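Local coordinates for cell wall surface anchor family protein (Streptococcus agalactiae serogroup V, PDB 3TXA), which forms the adhesive tip of a Group B Streptococcus pilus, where its metal-binding von Willebrand factor A domain probably contributes to attachment to host surfaces, at residues K153-L158 and T627-L632; L122-G127 and P665-R670; I556-K561 and Q609-N614. All coordinates share one frame; numbering follows the deposited sequence.

Contact 1: K153-L158 and T627-L632; sequences KYKIEL and TYDVRL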
loop_
_atom_site.group_PDB
_atom_site.type_symbol
_atom_site.label_atom_id
_atom_site.label_comp_id
_atom_site.label_asym_id
_atom_site.label_seq_id
_atom_site.Cartn_x
_atom_site.Cartn_y
_atom_site.Cartn_z
ATOM N N LYS A 153 20.234 15.963 -43.867
ATOM C CA LYS A 153 20.772 16.082 -42.532
ATOM C C LYS A 153 19.667 15.925 -41.501
ATOM O O LYS A 153 18.722 16.740 -41.430
ATOM C CB LYS A 153 21.523 17.408 -42.356
ATOM C CG LYS A 153 22.748 17.543 -43.237
ATOM C CD LYS A 153 23.496 18.816 -42.922
ATOM C CE LYS A 153 24.550 19.065 -43.976
ATOM N NZ LYS A 153 25.489 20.136 -43.565
ATOM N N TYR A 154 19.808 14.858 -40.708
ATOM C CA TYR A 154 18.816 14.482 -39.716
ATOM C C TYR A 154 19.413 14.355 -38.311
ATOM O O TYR A 154 20.620 14.148 -38.159
ATOM C CB TYR A 154 18.125 13.183 -40.120
ATOM C CG TYR A 154 17.566 13.149 -41.534
ATOM C CD1 TYR A 154 18.280 12.523 -42.569
ATOM C CD2 TYR A 154 16.315 13.711 -41.833
ATOM C CE1 TYR A 154 17.775 12.474 -43.871
ATOM C CE2 TYR A 154 15.789 13.661 -43.135
ATOM C CZ TYR A 154 16.528 13.043 -44.148
ATOM O OH TYR A 154 16.038 12.984 -45.436
ATOM N N LYS A 155 18.536 14.491 -37.308
ATOM C CA LYS A 155 18.883 14.428 -35.902
ATOM C C LYS A 155 18.230 13.197 -35.293
ATOM O O LYS A 155 17.003 13.152 -35.136
ATOM C CB LYS A 155 18.374 15.672 -35.192
ATOM C CG LYS A 155 18.777 15.806 -33.757
ATOM C CD LYS A 155 18.377 17.169 -33.225
ATOM C CE LYS A 155 19.532 17.837 -32.490
ATOM N NZ LYS A 155 20.754 18.029 -33.355
ATOM N N ILE A 156 19.058 12.209 -34.941
ATOM C CA ILE A 156 18.606 10.976 -34.305
ATOM C C ILE A 156 18.420 11.169 -32.809
ATOM O O ILE A 156 19.251 11.779 -32.150
ATOM C CB ILE A 156 19.603 9.807 -34.551
ATOM C CG1 ILE A 156 19.933 9.654 -36.044
ATOM C CG2 ILE A 156 19.084 8.499 -33.966
ATOM C CD1 ILE A 156 18.755 9.379 -36.972
ATOM N N GLU A 157 17.313 10.664 -32.289
ATOM C CA GLU A 157 17.115 10.569 -30.853
ATOM C C GLU A 157 17.023 9.090 -30.432
ATOM O O GLU A 157 16.331 8.281 -31.077
ATOM C CB GLU A 157 15.879 11.363 -30.394
ATOM C CG GLU A 157 15.399 11.021 -28.979
ATOM C CD GLU A 157 14.254 11.886 -28.467
ATOM O OE1 GLU A 157 14.533 13.014 -27.996
ATOM O OE2 GLU A 157 13.078 11.432 -28.481
ATOM N N LEU A 158 17.729 8.762 -29.347
ATOM C CA LEU A 158 17.761 7.429 -28.784
ATOM C C LEU A 158 17.428 7.567 -27.306
ATOM O O LEU A 158 17.954 8.462 -26.638
ATOM C CB LEU A 158 19.163 6.855 -28.949
ATOM C CG LEU A 158 19.312 5.359 -29.153
ATOM C CD1 LEU A 158 19.917 5.075 -30.520
ATOM C CD2 LEU A 158 20.213 4.820 -28.111
ATOM N N THR A 627 20.873 12.420 -28.286
ATOM C CA THR A 627 20.718 12.961 -29.648
ATOM C C THR A 627 22.090 13.167 -30.284
ATOM O O THR A 627 23.071 13.536 -29.590
ATOM C CB THR A 627 19.888 14.305 -29.709
ATOM O OG1 THR A 627 20.583 15.341 -29.013
ATOM C CG2 THR A 627 18.549 14.171 -29.055
ATOM N N TYR A 628 22.140 12.938 -31.593
ATOM C CA TYR A 628 23.312 13.224 -32.408
ATOM C C TYR A 628 22.902 13.555 -33.847
ATOM O O TYR A 628 21.732 13.435 -34.172
ATOM C CB TYR A 628 24.256 12.047 -32.370
ATOM C CG TYR A 628 23.685 10.758 -32.902
ATOM C CD1 TYR A 628 23.857 10.391 -34.225
ATOM C CD2 TYR A 628 23.004 9.886 -32.071
ATOM C CE1 TYR A 628 23.357 9.187 -34.706
ATOM C CE2 TYR A 628 22.507 8.693 -32.531
ATOM C CZ TYR A 628 22.682 8.341 -33.851
ATOM O OH TYR A 628 22.170 7.148 -34.312
ATOM N N ASP A 629 23.838 13.964 -34.707
ATOM C CA ASP A 629 23.495 14.281 -36.108
ATOM C C ASP A 629 24.074 13.298 -37.145
ATOM O O ASP A 629 25.169 12.744 -36.954
ATOM C CB ASP A 629 23.874 15.723 -36.450
ATOM C CG ASP A 629 23.090 16.754 -35.624
ATOM O OD1 ASP A 629 21.882 16.536 -35.377
ATOM O OD2 ASP A 629 23.674 17.790 -35.213
ATOM N N VAL A 630 23.332 13.066 -38.230
ATOM C CA VAL A 630 23.794 12.199 -39.321
ATOM C C VAL A 630 23.546 12.828 -40.694
ATOM O O VAL A 630 22.716 13.721 -40.843
ATOM C CB VAL A 630 23.142 10.787 -39.287
ATOM C CG1 VAL A 630 23.596 10.002 -38.084
ATOM C CG2 VAL A 630 21.646 10.889 -39.267
ATOM N N ARG A 631 24.276 12.347 -41.690
ATOM C CA ARG A 631 24.093 12.759 -43.077
ATOM C C ARG A 631 24.162 11.521 -43.959
ATOM O O ARG A 631 24.970 10.613 -43.716
ATOM C CB ARG A 631 25.196 13.733 -43.512
ATOM C CG ARG A 631 24.784 14.768 -44.571
ATOM C CD ARG A 631 25.960 15.189 -45.431
ATOM N NE ARG A 631 26.263 14.143 -46.417
ATOM C CZ ARG A 631 27.464 13.907 -46.954
ATOM N NH1 ARG A 631 27.618 12.919 -47.837
ATOM N NH2 ARG A 631 28.512 14.647 -46.607
ATOM N N LEU A 632 23.310 11.485 -44.981
ATOM C CA LEU A 632 23.326 10.395 -45.940
ATOM C C LEU A 632 24.500 10.572 -46.885
ATOM O O LEU A 632 24.673 11.637 -47.473
ATOM C CB LEU A 632 22.007 10.341 -46.693
ATOM C CG LEU A 632 21.896 9.318 -47.820
ATOM C CD1 LEU A 632 20.783 8.310 -47.577
ATOM C CD2 LEU A 632 21.692 10.082 -49.116
#
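I156 and Y628 form a hydrogen-bonded pair within an antiparallel strand pairing in the Ig-like domain of this pilin, and their side chains lie alongside each other on the buried face of the sheet. The tyrosine's chi1 of 61° sets CG between its own backbone N and carbonyl carbon, which swings the ring across toward the neighbouring strand. I156 CB then sits over one ring face, off centre toward the rim, 3.8 Å from the centroid of the Y628 ring: a CH-pi contact. V630 lies on the same side of the sheet as I156 and Y628 and approaches I156 at about a right angle, with V630 CG2 3.9 Å from I156 CG1. Backbone bonds run both ways between Y154 and V630 and between I156 and Y628.

The other face of the sheet is polar. K155 leaves the backbone with CG anti to N (chi1 -174°), then bends at chi3 and chi4, and this curl returns the ammonium to the adjacent strand. There K155 NZ meets the syn lone pair of D629 OD1 at 2.8 Å in a salt bridge; the same oxygen takes a weak bond from N147. Farther along, R631 sends its guanidinium to L632 O and E557, while its aliphatic stem crosses that of K153, with R631 CG 3.7 Å from K153 CG.

Contact 2: L122-G127 and P665-R670; sequences LNPING and PIPKIR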
loop_
_atom_site.group_PDB
_atom_site.type_symbol
_atom_site.label_atom_id
_atom_site.label_comp_id
_atom_site.label_asym_id
_atom_site.label_seq_id
_atom_site.Cartn_x
_atom_site.Cartn_y
_atom_site.Cartn_z
ATOM N N LEU A 122 11.583 7.793 -42.817
ATOM C CA LEU A 122 10.604 6.943 -42.142
ATOM C C LEU A 122 10.995 6.581 -40.714
ATOM O O LEU A 122 12.062 6.020 -40.489
ATOM C CB LEU A 122 10.410 5.641 -42.922
ATOM C CG LEU A 122 9.955 5.659 -44.377
ATOM C CD1 LEU A 122 9.773 4.228 -44.857
ATOM C CD2 LEU A 122 8.670 6.445 -44.550
ATOM N N ASN A 123 10.111 6.880 -39.767
ATOM C CA ASN A 123 10.298 6.518 -38.368
ATOM C C ASN A 123 9.570 5.221 -38.003
ATOM O O ASN A 123 8.598 4.857 -38.658
ATOM C CB ASN A 123 9.829 7.657 -37.462
ATOM C CG ASN A 123 10.945 8.606 -37.083
ATOM O OD1 ASN A 123 12.119 8.264 -37.103
ATOM N ND2 ASN A 123 10.572 9.809 -36.717
ATOM N N PRO A 124 10.043 4.508 -36.963
ATOM C CA PRO A 124 9.366 3.282 -36.554
ATOM C C PRO A 124 8.315 3.497 -35.476
ATOM O O PRO A 124 8.313 4.543 -34.825
ATOM C CB PRO A 124 10.508 2.426 -36.005
ATOM C CG PRO A 124 11.476 3.404 -35.466
ATOM C CD PRO A 124 11.372 4.630 -36.332
ATOM N N ILE A 125 7.456 2.484 -35.304
ATOM C CA ILE A 125 6.328 2.450 -34.340
ATOM C C ILE A 125 5.265 3.558 -34.562
ATOM O O ILE A 125 4.500 3.470 -35.523
ATOM C CB ILE A 125 6.804 2.249 -32.859
ATOM C CG1 ILE A 125 7.765 1.059 -32.783
ATOM C CG2 ILE A 125 5.609 2.008 -31.918
ATOM C CD1 ILE A 125 8.493 0.929 -31.486
ATOM N N ASN A 126 5.209 4.579 -33.701
ATOM C CA ASN A 126 4.280 5.708 -33.902
ATOM C C ASN A 126 4.989 7.015 -34.317
ATOM O O ASN A 126 6.225 7.075 -34.339
ATOM C CB ASN A 126 3.356 5.909 -32.682
ATOM C CG ASN A 126 4.119 6.021 -31.362
ATOM O OD1 ASN A 126 4.822 7.006 -31.114
ATOM N ND2 ASN A 126 3.957 5.019 -30.493
ATOM N N GLY A 127 4.211 8.048 -34.663
ATOM C CA GLY A 127 4.772 9.366 -34.990
ATOM C C GLY A 127 4.953 10.237 -33.750
ATOM O O GLY A 127 5.318 11.417 -33.853
ATOM N N PRO A 665 14.492 -0.204 -32.615
ATOM C CA PRO A 665 14.019 -0.012 -33.973
ATOM C C PRO A 665 14.919 1.002 -34.705
ATOM O O PRO A 665 15.539 1.845 -34.070
ATOM C CB PRO A 665 12.602 0.531 -33.772
ATOM C CG PRO A 665 12.621 1.195 -32.433
ATOM C CD PRO A 665 13.669 0.509 -31.616
ATOM N N ILE A 666 14.987 0.916 -36.027
ATOM C CA ILE A 666 15.905 1.733 -36.812
ATOM C C ILE A 666 15.129 2.490 -37.889
ATOM O O ILE A 666 14.439 1.858 -38.678
ATOM C CB ILE A 666 16.977 0.834 -37.469
ATOM C CG1 ILE A 666 17.790 0.096 -36.389
ATOM C CG2 ILE A 666 17.863 1.645 -38.408
ATOM C CD1 ILE A 666 18.454 -1.200 -36.855
ATOM N N PRO A 667 15.214 3.844 -37.909
ATOM C CA PRO A 667 14.659 4.638 -39.010
ATOM C C PRO A 667 15.390 4.417 -40.333
ATOM O O PRO A 667 16.415 3.725 -40.376
ATOM C CB PRO A 667 14.852 6.085 -38.550
ATOM C CG PRO A 667 15.798 6.034 -37.464
ATOM C CD PRO A 667 15.638 4.712 -36.799
ATOM N N LYS A 668 14.842 4.983 -41.406
ATOM C CA LYS A 668 15.410 4.836 -42.750
ATOM C C LYS A 668 15.254 6.150 -43.495
ATOM O O LYS A 668 14.276 6.865 -43.267
ATOM C CB LYS A 668 14.711 3.716 -43.542
ATOM C CG LYS A 668 14.613 2.355 -42.854
ATOM C CD LYS A 668 14.246 1.232 -43.831
ATOM C CE LYS A 668 14.011 -0.056 -43.049
ATOM N NZ LYS A 668 14.330 -1.301 -43.811
ATOM N N ILE A 669 16.207 6.459 -44.377
ATOM C CA ILE A 669 16.166 7.689 -45.188
ATOM C C ILE A 669 16.534 7.433 -46.647
ATOM O O ILE A 669 17.225 6.450 -46.943
ATOM C CB ILE A 669 17.112 8.783 -44.651
ATOM C CG1 ILE A 669 18.499 8.212 -44.385
ATOM C CG2 ILE A 669 16.547 9.418 -43.390
ATOM C CD1 ILE A 669 19.527 9.261 -44.150
ATOM N N ARG A 670 16.077 8.322 -47.543
ATOM C CA ARG A 670 16.411 8.267 -48.985
ATOM C C ARG A 670 16.284 9.617 -49.694
ATOM O O ARG A 670 15.422 10.418 -49.319
ATOM C CB ARG A 670 15.552 7.232 -49.718
ATOM C CG ARG A 670 14.081 7.570 -49.849
ATOM C CD ARG A 670 13.557 7.063 -51.194
ATOM N NE ARG A 670 12.121 6.754 -51.210
ATOM C CZ ARG A 670 11.142 7.663 -51.191
ATOM N NH1 ARG A 670 9.878 7.262 -51.204
ATOM N NH2 ARG A 670 11.414 8.965 -51.142
#
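P124 packs its CG against P665 CB, 3.5 Å away, the two pyrrolidines crossing at about a right angle. The overlap finishes a short antiparallel pairing in the Ig-like fold, where the C-terminal strand 668-669 is added beside strand 121-124. It illustrates how proline packing can take over where the backbone pairing of two strands ends. Within these segments one hydrogen-bonded pair joins the backbones, L122 with K668: L122 N gives to K668 O at 2.9 Å, and K668 N returns a bond to L122 O at 3.1 Å. A backbone bond of R670 with K120 continues the pairing in one direction. In the other, the next hydrogen-bonding position would set P124 opposite I666, but P124 has no N-H to give, and I666 N bonds instead to Y105 OH. From there the contact is carbon against carbon.

Between the bonded pair and the proline pair lies P667. P667 CB lies 3.4 Å from L122 O and also near the amide of N123, whose OD1 is 3.8 Å from P667 CB. That oxygen is already engaged: it accepts a hydrogen bond from the backbone N of I143, in strand 137-146 of another sheet. P667 also rests on K141 and I143, linking this pairing to strand 137-146. L122 turns its side chain the other way, with CG anti to the carbonyl carbon (chi1 -58°), and packs against L107 and F641; K668 shares that face of the sheet, but its chain leads off from the pairing. At the far end, past the proline pair, I125 takes up a positive phi of 61° and reaches back, its CD1 lying 4.2 Å from P665 CG.

Contact 3: I556-K561 and Q609-N614; sequences IEFQLK and QTIKIN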
loop_
_atom_site.group_PDB
_atom_site.type_symbol
_atom_site.label_atom_id
_atom_site.label_comp_id
_atom_site.label_asym_id
_atom_site.label_seq_id
_atom_site.Cartn_x
_atom_site.Cartn_y
_atom_site.Cartn_z
ATOM N N ILE A 556 25.584 5.858 -44.171
ATOM C CA ILE A 556 25.398 6.922 -43.188
ATOM C C ILE A 556 26.716 7.436 -42.653
ATOM O O ILE A 556 27.642 6.657 -42.383
ATOM C CB ILE A 556 24.475 6.511 -42.038
ATOM C CG1 ILE A 556 23.157 5.943 -42.578
ATOM C CG2 ILE A 556 24.193 7.709 -41.149
ATOM C CD1 ILE A 556 22.221 6.971 -43.114
ATOM N N GLU A 557 26.767 8.763 -42.540
ATOM C CA GLU A 557 27.919 9.500 -42.063
ATOM C C GLU A 557 27.509 10.129 -40.733
ATOM O O GLU A 557 26.541 10.888 -40.670
ATOM C CB GLU A 557 28.291 10.574 -43.097
ATOM C CG GLU A 557 29.564 11.432 -42.838
ATOM C CD GLU A 557 29.707 12.603 -43.850
ATOM O OE1 GLU A 557 29.871 12.342 -45.058
ATOM O OE2 GLU A 557 29.640 13.789 -43.446
ATOM N N PHE A 558 28.218 9.780 -39.663
ATOM C CA PHE A 558 28.002 10.431 -38.394
ATOM C C PHE A 558 28.513 11.846 -38.595
ATOM O O PHE A 558 29.534 12.034 -39.252
ATOM C CB PHE A 558 28.758 9.709 -37.285
ATOM C CG PHE A 558 28.485 10.250 -35.898
ATOM C CD1 PHE A 558 27.437 9.771 -35.150
ATOM C CD2 PHE A 558 29.308 11.228 -35.331
ATOM C CE1 PHE A 558 27.207 10.280 -33.881
ATOM C CE2 PHE A 558 29.066 11.738 -34.073
ATOM C CZ PHE A 558 28.021 11.270 -33.356
ATOM N N GLN A 559 27.805 12.842 -38.070
ATOM C CA GLN A 559 28.249 14.235 -38.237
ATOM C C GLN A 559 29.177 14.657 -37.150
ATOM O O GLN A 559 28.861 14.552 -35.983
ATOM C CB GLN A 559 27.082 15.223 -38.378
ATOM C CG GLN A 559 26.295 15.023 -39.671
ATOM C CD GLN A 559 27.149 15.250 -40.918
ATOM O OE1 GLN A 559 27.328 16.397 -41.368
ATOM N NE2 GLN A 559 27.678 14.159 -41.487
ATOM N N LEU A 560 30.338 15.120 -37.555
ATOM C CA LEU A 560 31.287 15.674 -36.633
ATOM C C LEU A 560 31.356 17.171 -36.920
ATOM O O LEU A 560 31.398 17.578 -38.076
ATOM C CB LEU A 560 32.652 15.006 -36.813
ATOM C CG LEU A 560 32.711 13.478 -36.716
ATOM C CD1 LEU A 560 34.030 12.924 -37.217
ATOM C CD2 LEU A 560 32.526 13.076 -35.298
ATOM N N LYS A 561 31.371 17.996 -35.881
ATOM C CA LYS A 561 31.308 19.442 -36.071
ATOM C C LYS A 561 32.517 19.983 -36.832
ATOM O O LYS A 561 32.383 20.976 -37.525
ATOM C CB LYS A 561 31.092 20.181 -34.736
ATOM C CG LYS A 561 29.633 20.426 -34.403
ATOM C CD LYS A 561 29.440 21.093 -33.055
ATOM C CE LYS A 561 30.116 22.528 -32.967
ATOM N NZ LYS A 561 29.901 23.219 -31.632
ATOM N N GLN A 609 32.266 3.597 -37.084
ATOM C CA GLN A 609 31.316 4.672 -36.938
ATOM C C GLN A 609 30.242 4.281 -35.917
ATOM O O GLN A 609 29.056 4.278 -36.228
ATOM C CB GLN A 609 30.684 5.009 -38.297
ATOM C CG GLN A 609 31.493 5.982 -39.159
ATOM C CD GLN A 609 30.661 6.578 -40.300
ATOM O OE1 GLN A 609 30.277 7.755 -40.251
ATOM N NE2 GLN A 609 30.373 5.761 -41.331
ATOM N N THR A 610 30.645 3.941 -34.704
ATOM C CA THR A 610 29.685 3.451 -33.718
ATOM C C THR A 610 29.714 4.313 -32.493
ATOM O O THR A 610 30.774 4.526 -31.914
ATOM C CB THR A 610 29.988 1.990 -33.310
ATOM O OG1 THR A 610 29.890 1.151 -34.472
ATOM C CG2 THR A 610 29.036 1.499 -32.228
ATOM N N ILE A 611 28.547 4.807 -32.104
ATOM C CA ILE A 611 28.429 5.621 -30.912
ATOM C C ILE A 611 27.934 4.728 -29.784
ATOM O O ILE A 611 27.038 3.922 -29.995
ATOM C CB ILE A 611 27.520 6.856 -31.158
ATOM C CG1 ILE A 611 27.507 7.772 -29.941
ATOM C CG2 ILE A 611 26.100 6.470 -31.576
ATOM C CD1 ILE A 611 27.128 9.207 -30.273
ATOM N N LYS A 612 28.514 4.848 -28.596
ATOM C CA LYS A 612 28.148 3.952 -27.514
ATOM C C LYS A 612 27.862 4.668 -26.213
ATOM O O LYS A 612 28.591 5.602 -25.831
ATOM C CB LYS A 612 29.273 2.954 -27.261
ATOM C CG LYS A 612 29.727 2.197 -28.507
ATOM C CD LYS A 612 30.983 1.353 -28.253
ATOM C CE LYS A 612 30.610 0.011 -27.591
ATOM N NZ LYS A 612 30.042 0.197 -26.204
ATOM N N ILE A 613 26.820 4.212 -25.513
ATOM C CA ILE A 613 26.581 4.661 -24.145
ATOM C C ILE A 613 27.022 3.539 -23.215
ATOM O O ILE A 613 26.593 2.383 -23.380
ATOM C CB ILE A 613 25.087 4.993 -23.865
ATOM C CG1 ILE A 613 24.504 5.922 -24.936
ATOM C CG2 ILE A 613 24.939 5.593 -22.470
ATOM C CD1 ILE A 613 23.028 6.161 -24.830
ATOM N N ASN A 614 27.853 3.874 -22.235
ATOM C CA ASN A 614 28.407 2.896 -21.326
ATOM C C ASN A 614 28.026 3.182 -19.906
ATOM O O ASN A 614 28.053 4.342 -19.486
ATOM C CB ASN A 614 29.933 2.947 -21.381
ATOM C CG ASN A 614 30.463 2.851 -22.775
ATOM O OD1 ASN A 614 30.302 1.820 -23.443
ATOM N ND2 ASN A 614 31.093 3.946 -23.251
#
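Q609 applies the end of its side chain to the backbone of strand 556-558, using both halves of one amide. Its OE1 accepts from F558 N at 2.9 Å in a nearly straight bond (169° at the hydrogen), the donor lying somewhat out of the carbonyl plane. The second bond, from Q609 NE2 to I556 O at 3.1 Å, is bent and weak. Together they favour one rotation of the amide, oxygen to the N-H and nitrogen to the C=O, a preference that rests mainly on the bond from F558 N. A carboxamide can serve both groups because it presents an N-H and its C=O on the same side. Between these two bonds E557 CA comes 3.4 Å from Q609 OE1.

One residue on, F558 supplies the apolar part. With CG anti to the backbone N (chi1 -175°), its side chain reaches toward strand 610-618 and meets I611 at about a right angle. I611 CD1 touches the ring obliquely, 3.8 Å from F558 CE1 and equally far from CZ.

Both interactions span the layers of the Ig-like domain: strand 556-558 pairs with strand 623-632, whereas strand 610-618 runs in a separate antiparallel sheet beside strands 601-605 and 543-551. The F558 ring occupies the interior between them, in contact with the rings of Y604 and Y628 and with M552.

What places Q609 is a G1 beta bulge, in which Q609 and T610 both face D605. Q609 takes the left-handed backbone conformation there, and with the chain extended beyond CG (chi2 -164°), the amide spans the gap to strand 556-558. On the strand's outer side, E557 is held in turn by a salt bridge to R631 and by Q559, whose NE2 gives a hydrogen bond to E557 OE2 at 2.8 Å.

From the N terminus, the chain first lays down residues 122-127, which wait for their partner until 665-670, so contact 2 closes the longest loop. Contact 1 lies within it, joining 153-158 to 627-632 after an excursion that includes the whole parallel sheet and helices of the von Willebrand factor A domain. Contact 3 lies within both, spanning 47 residues between 556-561 and 609-614. No contact crosses another. The Ig-like domain is thus assembled from segments before and after the inserted domain. Contacts 1 and 3 meet through neighbouring strands 556-558 and 623-632; I669 of contact 2 packs on Y154, L632 and I556, tying the C-terminal strand to both.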